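Local atomic coordinates of lysine-sensitive aspartokinase 3 (PDB entry 2J0W), a protein that catalyses the ATP-dependent phosphorylation of L-aspartate to 4-phospho-L-aspartate, the first step toward lysine, and is feedback-inhibited by lysine. Residues Asp158-Ala161 with Leu162-Ala166; Ser201-Thr204 with Ala205-Ala209; Gly58-Phe61 with Glu62-Ala66. All blocks are in the same frame, centred on the assembly; numbering follows the deposited sequence.

Contact 1 (Asp158-Ala161 with Leu162-Ala166)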
loop_
_atom_site.group_PDB
_atom_site.type_symbol
_atom_site.label_atom_id
_atom_site.label_comp_id
_atom_site.label_asym_id
_atom_site.label_seq_id
_atom_site.Cartn_x
_atom_site.Cartn_y
_atom_site.Cartn_z
ATOM N N ASP A 158 17.516 -23.668 -7.317
ATOM C CA ASP A 158 16.773 -24.269 -8.423
ATOM C C ASP A 158 16.198 -25.583 -7.847
ATOM O O ASP A 158 16.874 -26.625 -7.844
ATOM C CB ASP A 158 17.716 -24.571 -9.607
ATOM C CG ASP A 158 17.012 -25.298 -10.762
ATOM O OD1 ASP A 158 16.401 -26.368 -10.526
ATOM O OD2 ASP A 158 17.072 -24.803 -11.908
ATOM N N ILE A 159 14.961 -25.521 -7.355
ATOM C CA ILE A 159 14.305 -26.689 -6.754
ATOM C C ILE A 159 14.318 -28.008 -7.532
ATOM O O ILE A 159 14.598 -29.067 -6.953
ATOM C CB ILE A 159 12.853 -26.380 -6.395
ATOM C CG1 ILE A 159 12.794 -25.037 -5.668
ATOM C CG2 ILE A 159 12.305 -27.483 -5.488
ATOM C CD1 ILE A 159 13.791 -24.911 -4.526
ATOM N N ALA A 160 14.009 -27.957 -8.827
ATOM C CA ALA A 160 14.010 -29.170 -9.645
ATOM C C ALA A 160 15.400 -29.797 -9.633
ATOM O O ALA A 160 15.555 -30.974 -9.285
ATOM C CB ALA A 160 13.598 -28.852 -11.088
ATOM N N ALA A 161 16.402 -28.998 -10.004
ATOM C CA ALA A 161 17.792 -29.454 -10.064
ATOM C C ALA A 161 18.240 -30.069 -8.743
ATOM O O ALA A 161 18.863 -31.138 -8.712
ATOM C CB ALA A 161 18.708 -28.293 -10.446
ATOM N N LEU A 162 17.906 -29.393 -7.650
ATOM C CA LEU A 162 18.263 -29.861 -6.316
ATOM C C LEU A 162 17.659 -31.231 -6.014
ATOM O O LEU A 162 18.192 -31.984 -5.199
ATOM C CB LEU A 162 17.776 -28.858 -5.279
ATOM C CG LEU A 162 18.136 -29.140 -3.833
ATOM C CD1 LEU A 162 19.637 -29.053 -3.677
ATOM C CD2 LEU A 162 17.469 -28.120 -2.931
ATOM N N ALA A 163 16.544 -31.553 -6.664
ATOM C CA ALA A 163 15.894 -32.834 -6.446
ATOM C C ALA A 163 16.598 -33.967 -7.186
ATOM O O ALA A 163 16.922 -34.983 -6.592
ATOM C CB ALA A 163 14.427 -32.750 -6.861
ATOM N N GLU A 164 16.835 -33.805 -8.479
ATOM C CA GLU A 164 17.505 -34.852 -9.247
ATOM C C GLU A 164 18.875 -35.163 -8.640
ATOM O O GLU A 164 19.180 -36.321 -8.320
ATOM C CB GLU A 164 17.683 -34.412 -10.702
ATOM C CG GLU A 164 16.409 -33.878 -11.324
ATOM C CD GLU A 164 16.675 -32.984 -12.514
ATOM O OE1 GLU A 164 15.771 -32.207 -12.888
ATOM O OE2 GLU A 164 17.789 -33.055 -13.080
ATOM N N LEU A 165 19.694 -34.124 -8.480
ATOM C CA LEU A 165 21.032 -34.275 -7.924
ATOM C C LEU A 165 21.065 -34.988 -6.565
ATOM O O LEU A 165 21.727 -36.021 -6.410
ATOM C CB LEU A 165 21.692 -32.903 -7.810
ATOM C CG LEU A 165 21.919 -32.200 -9.152
ATOM C CD1 LEU A 165 22.398 -30.775 -8.924
ATOM C CD2 LEU A 165 22.932 -32.983 -9.972
ATOM N N ALA A 166 20.347 -34.437 -5.590
ATOM C CA ALA A 166 20.301 -35.001 -4.246
ATOM C C ALA A 166 19.991 -36.496 -4.216
ATOM O O ALA A 166 20.511 -37.226 -3.375
ATOM C CB ALA A 166 19.278 -34.243 -3.411
#

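Contact 2 (Ser201-Thr204 with Ala205-Ala209). With ASP (aspartic acid), chain B.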
loop_
_atom_site.group_PDB
_atom_site.type_symbol
_atom_site.label_atom_id
_atom_site.label_comp_id
_atom_site.label_asym_id
_atom_site.label_seq_id
_atom_site.Cartn_x
_atom_site.Cartn_y
_atom_site.Cartn_z
ATOM N N SER A 201 22.241 -20.720 6.115
ATOM C CA SER A 201 22.388 -22.110 6.527
ATOM C C SER A 201 21.045 -22.704 6.963
ATOM O O SER A 201 20.872 -23.917 6.902
ATOM C CB SER A 201 23.416 -22.246 7.656
ATOM O OG SER A 201 24.731 -22.025 7.169
ATOM N N ASP A 202 20.106 -21.856 7.405
ATOM C CA ASP A 202 18.783 -22.335 7.825
ATOM C C ASP A 202 18.062 -22.788 6.581
ATOM O O ASP A 202 17.449 -23.866 6.526
ATOM C CB ASP A 202 17.929 -21.229 8.458
ATOM C CG ASP A 202 18.430 -20.801 9.811
ATOM O OD1 ASP A 202 18.831 -21.688 10.608
ATOM O OD2 ASP A 202 18.402 -19.573 10.077
ATOM N N TYR A 203 18.144 -21.928 5.580
ATOM C CA TYR A 203 17.500 -22.176 4.315
ATOM C C TYR A 203 17.990 -23.502 3.740
ATOM O O TYR A 203 17.189 -24.332 3.305
ATOM C CB TYR A 203 17.792 -21.005 3.375
ATOM C CG TYR A 203 16.935 -20.963 2.137
ATOM C CD1 TYR A 203 15.724 -21.653 2.074
ATOM C CD2 TYR A 203 17.326 -20.211 1.029
ATOM C CE1 TYR A 203 14.927 -21.593 0.938
ATOM C CE2 TYR A 203 16.536 -20.144 -0.109
ATOM C CZ TYR A 203 15.339 -20.832 -0.148
ATOM O OH TYR A 203 14.535 -20.731 -1.259
ATOM N N THR A 204 19.300 -23.721 3.770
ATOM C CA THR A 204 19.858 -24.955 3.236
ATOM C C THR A 204 19.257 -26.176 3.920
ATOM O O THR A 204 18.985 -27.193 3.285
ATOM C CB THR A 204 21.388 -25.010 3.425
ATOM O OG1 THR A 204 21.995 -23.917 2.732
ATOM C CG2 THR A 204 21.942 -26.319 2.880
ATOM N N ALA A 205 19.059 -26.076 5.223
ATOM C CA ALA A 205 18.527 -27.200 5.973
ATOM C C ALA A 205 17.121 -27.543 5.529
ATOM O O ALA A 205 16.799 -28.708 5.349
ATOM C CB ALA A 205 18.556 -26.900 7.456
ATOM N N ALA A 206 16.282 -26.531 5.356
ATOM C CA ALA A 206 14.917 -26.763 4.903
ATOM C C ALA A 206 14.915 -27.305 3.473
ATOM O O ALA A 206 14.149 -28.211 3.150
ATOM C CB ALA A 206 14.122 -25.471 4.966
ATOM N N LEU A 207 15.789 -26.757 2.627
ATOM C CA LEU A 207 15.879 -27.153 1.217
ATOM C C LEU A 207 16.178 -28.626 0.975
ATOM O O LEU A 207 15.488 -29.291 0.193
ATOM C CB LEU A 207 16.934 -26.299 0.496
ATOM C CG LEU A 207 16.632 -24.796 0.413
ATOM C CD1 LEU A 207 17.904 -24.032 0.074
ATOM C CD2 LEU A 207 15.537 -24.535 -0.615
ATOM N N LEU A 208 17.217 -29.125 1.635
ATOM C CA LEU A 208 17.628 -30.520 1.492
ATOM C C LEU A 208 16.617 -31.457 2.159
ATOM O O LEU A 208 16.481 -32.626 1.774
ATOM C CB LEU A 208 19.019 -30.708 2.107
ATOM C CG LEU A 208 20.118 -29.818 1.516
ATOM C CD1 LEU A 208 21.169 -29.512 2.567
ATOM C CD2 LEU A 208 20.733 -30.506 0.328
ATOM N N ALA A 209 15.911 -30.928 3.159
ATOM C CA ALA A 209 14.896 -31.692 3.877
ATOM C C ALA A 209 13.754 -31.980 2.900
ATOM O O ALA A 209 13.273 -33.113 2.805
ATOM C CB ALA A 209 14.387 -30.896 5.063
HETATM N N ASP B . 27.732 -18.726 7.661
HETATM C CA ASP B . 26.768 -17.784 7.097
HETATM C C ASP B . 26.777 -16.539 8.010
HETATM O O ASP B . 27.661 -16.461 8.898
HETATM C CB ASP B . 25.371 -18.470 6.988
HETATM C CG ASP B . 24.652 -18.816 8.310
HETATM O OD1 ASP B . 25.226 -18.519 9.405
HETATM O OD2 ASP B . 23.506 -19.392 8.265
HETATM O OXT ASP B . 25.862 -15.660 7.850
#

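Contact 3 (Gly58-Phe61 with Glu62-Ala66)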
loop_
_atom_site.group_PDB
_atom_site.type_symbol
_atom_site.label_atom_id
_atom_site.label_comp_id
_atom_site.label_asym_id
_atom_site.label_seq_id
_atom_site.Cartn_x
_atom_site.Cartn_y
_atom_site.Cartn_z
ATOM N N GLY A 58 48.531 -5.237 6.465
ATOM C CA GLY A 58 48.414 -5.316 7.913
ATOM C C GLY A 58 47.114 -5.940 8.352
ATOM O O GLY A 58 47.079 -7.099 8.748
ATOM N N GLU A 59 46.044 -5.163 8.295
ATOM C CA GLU A 59 44.727 -5.629 8.692
ATOM C C GLU A 59 44.407 -6.979 8.071
ATOM O O GLU A 59 43.763 -7.820 8.691
ATOM C CB GLU A 59 43.682 -4.606 8.271
ATOM C CG GLU A 59 42.311 -4.877 8.826
ATOM C CD GLU A 59 41.360 -3.743 8.547
ATOM O OE1 GLU A 59 41.832 -2.660 8.136
ATOM O OE2 GLU A 59 40.141 -3.931 8.748
ATOM N N ARG A 60 44.854 -7.183 6.838
ATOM C CA ARG A 60 44.599 -8.441 6.153
ATOM C C ARG A 60 45.209 -9.570 6.969
ATOM O O ARG A 60 44.542 -10.553 7.290
ATOM C CB ARG A 60 45.213 -8.427 4.746
ATOM C CG ARG A 60 44.659 -9.491 3.815
ATOM C CD ARG A 60 45.525 -9.678 2.585
ATOM N NE ARG A 60 45.685 -8.447 1.815
ATOM C CZ ARG A 60 46.774 -8.155 1.109
ATOM N NH1 ARG A 60 47.792 -9.006 1.082
ATOM N NH2 ARG A 60 46.855 -7.014 0.436
ATOM N N PHE A 61 46.483 -9.417 7.322
ATOM C CA PHE A 61 47.180 -10.440 8.103
ATOM C C PHE A 61 46.535 -10.720 9.461
ATOM O O PHE A 61 46.548 -11.853 9.937
ATOM C CB PHE A 61 48.640 -10.056 8.320
ATOM C CG PHE A 61 49.424 -11.092 9.088
ATOM C CD1 PHE A 61 49.529 -12.402 8.611
ATOM C CD2 PHE A 61 50.059 -10.764 10.286
ATOM C CE1 PHE A 61 50.255 -13.366 9.312
ATOM C CE2 PHE A 61 50.788 -11.720 10.993
ATOM C CZ PHE A 61 50.885 -13.023 10.503
ATOM N N GLU A 62 45.990 -9.688 10.092
ATOM C CA GLU A 62 45.337 -9.880 11.371
ATOM C C GLU A 62 44.133 -10.795 11.151
ATOM O O GLU A 62 43.937 -11.767 11.887
ATOM C CB GLU A 62 44.864 -8.544 11.934
ATOM C CG GLU A 62 45.935 -7.475 11.967
ATOM C CD GLU A 62 45.383 -6.125 12.383
ATOM O OE1 GLU A 62 46.154 -5.140 12.383
ATOM O OE2 GLU A 62 44.176 -6.051 12.712
ATOM N N LYS A 63 43.338 -10.495 10.126
ATOM C CA LYS A 63 42.154 -11.297 9.844
ATOM C C LYS A 63 42.498 -12.751 9.546
ATOM O O LYS A 63 41.850 -13.668 10.059
ATOM C CB LYS A 63 41.377 -10.723 8.663
ATOM C CG LYS A 63 41.035 -9.267 8.785
ATOM C CD LYS A 63 39.980 -8.970 9.834
ATOM C CE LYS A 63 39.488 -7.538 9.605
ATOM N NZ LYS A 63 38.548 -7.047 10.622
ATOM N N LEU A 64 43.514 -12.965 8.717
ATOM C CA LEU A 64 43.900 -14.324 8.372
ATOM C C LEU A 64 44.356 -15.076 9.605
ATOM O O LEU A 64 44.190 -16.292 9.699
ATOM C CB LEU A 64 45.005 -14.312 7.316
ATOM C CG LEU A 64 44.596 -13.620 6.004
ATOM C CD1 LEU A 64 45.810 -13.407 5.130
ATOM C CD2 LEU A 64 43.550 -14.457 5.277
ATOM N N ASP A 65 44.921 -14.363 10.570
ATOM C CA ASP A 65 45.375 -15.034 11.769
ATOM C C ASP A 65 44.216 -15.338 12.699
ATOM O O ASP A 65 44.167 -16.398 13.335
ATOM C CB ASP A 65 46.421 -14.202 12.495
ATOM C CG ASP A 65 47.821 -14.741 12.294
ATOM O OD1 ASP A 65 48.006 -15.978 12.379
ATOM O OD2 ASP A 65 48.739 -13.928 12.064
ATOM N N ALA A 66 43.282 -14.404 12.791
ATOM C CA ALA A 66 42.126 -14.635 13.633
ATOM C C ALA A 66 41.413 -15.860 13.028
ATOM O O ALA A 66 40.857 -16.692 13.741
ATOM C CB ALA A 66 41.212 -13.394 13.639
#

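Contact 1 (Asp158-Ala161 with Leu162-Ala166)
Leu162 N reaches back four residues to Asp158 O at 3.0 Å, and the same spacing recurs between Glu164 N and Ala160 O and between Leu165 N and Ala161 O, so the chain winds into a helix just after Asp158. Ala163 divides its N-H between two carbonyls. It makes a weak bond to Ile159 O and a shorter one, 2.9 Å, to Ala160 O, which it meets from above the carbonyl plane. Ala160 O thus takes two donors, with Glu164 N approaching much more nearly in line with the carbonyl bond. Asp158 is the N-cap of helix 159-176: with CG anti to its backbone N (chi1 176°), the carboxylate turns toward the first turn, and OD1 accepts from Ala161 N at 2.7 Å. That bond satisfies an N-H which has no carbonyl one turn earlier in the helix, and the negative group there should suit the positive end of the helix dipole. The helix is the crossover of a beta-alpha-beta unit, running between strands 137-139 and 178-182 of the amino acid kinase domain. Its buried face is marked by Leu162, whose side chain packs on Val145 and Met146 of the preceding loop and on Leu207 and Ala211 of helix 200-211. Leu165 also rests on Val145, while its own CG sits 3.3 Å from Ala161 O, alongside the carbonyl of the previous turn. On the exposed side the extended chain of Glu164 runs back along the helix toward Ala160, CG lying 3.6 Å from Ala160 O and OE1 coming within 4.4 Å of Ala160 CB.

Contact 2 (Ser201-Thr204 with Ala205-Ala209)
The ring of Tyr203 carries Leu207 on one face: CD1 stands over the ring centre, 3.7 Å from the centroid and only 8° off the normal, a CH-pi contact between residues one turn apart on helix 200-211 of the amino acid kinase fold. The second methyl reaches farther out across the same ring, with Leu207 CD2 3.4 Å from Tyr203 CE1, so the forked end of the leucine spans the ring from its middle to the CE1 side. Tyr203 CG lies anti to the backbone N (chi1 -167°), which swings the ring along the helix to meet the leucine. Pro266 of helix 264-270 touches both residues, and Pro157 also packs on the tyrosine.

The helix is buried, and its N-terminal turn faces the substrate. Asp202 forms a salt bridge through OD1 with Lys8, an ATP-binding residue, and the nearest atoms of its side chain lie about 4 Å from the magnesium ion and from ADP. Two residues on, Thr204 lies side by side with Leu208, one turn later, Thr204 CG2 touching Leu208 CD1 at 3.3 Å. The methyl can take that place because OG1 turns the other way, to bonds with Gly200 O and Phe184 N. In the backbone of the same pair, Leu208 N donates to Thr204 O at 3.1 Å, nearly straight at 171°. Ser201 OG pairs with Ser39 OG, while the Ser201 backbone serves the bound aspartate, which Arg198, Glu119, Thr45 and Gly199 also hold: Ser201 N donates to OD2 of the ligand at 2.8 Å.

Contact 3 (Gly58-Phe61 with Glu62-Ala66)
Glu59 and Lys63 lie side by side one helical turn apart and point the same way, their charged ends closing in a long salt bridge of 4.0 Å between Glu59 OE2 and Lys63 NZ. The aliphatic part of the lysine is nearer still, its CE 3.8 Å from Glu59 OE2. Two torsions bring the chains together: the glutamate runs extended from a CG anti to its backbone N (chi1 -171°), whereas the lysine bends at chi2 (-71°) and then straightens toward the carboxylate. At its root, Lys63 CG sits 3.1 Å from Glu59 O, the same carbonyl that receives Lys63 N at 3.1 Å. The lysine's chain also packs on Leu47 and Leu51 of helix 44-51. With an alanine in place of Lys63, Glu59 would probably lose its cationic mate and be freer to turn, and the apolar covering of Leu47 and Leu51 would be thinned. Glu62 adds a second carboxylate at this end, its CG against Gly58 O at 3.4 Å and its CD beside Glu59 CA.

All of this sits on helix 57-75, a surface helix of the amino acid kinase domain whose inner side packs against helices 44-51 and 82-102. Leu64 faces that inner side, touching Leu51 on one neighbour and Ile95 and Thr96 on the other; its CG also rests 3.3 Å from Arg60 O. Arg60 runs along the same seam, against Leu51 and Ala99, and its NE donates to Leu55 O, tying the guanidinium to the chain just ahead of the helix. Between Phe61 and Asp65 the backbone bond holds, Asp65 N donating to Phe61 O at 3.1 Å, but Asp65 OD2 is modelled too close over the Phe61 ring, and the detail of those side chains is doubtful. Farther back toward the helix start, Glu56 accepts the backbone N-H of Glu59 through OE1.

Overall arrangement
Contacts 1 and 2 are neighbours, their centres 13 Å apart, and they meet by packing: Leu162 CD2 lies 3.9 Å from Leu207 O, and Ile159 CD1 is 4.3 Å from Leu207 CD2. The crossover helix that begins in contact 1 therefore leans on the helix whose start, in contact 2, touches aspartate and comes close to ADP and magnesium. Contact 1 itself lies away from the annotated sites. Contact 3 stands apart, its nearest atoms about 18 Å from contact 2 and about 29 Å from contact 1, although the side chain of Lys63 is about 12 Å from that of substrate-binding Thr45. All three belong to the amino acid kinase domain.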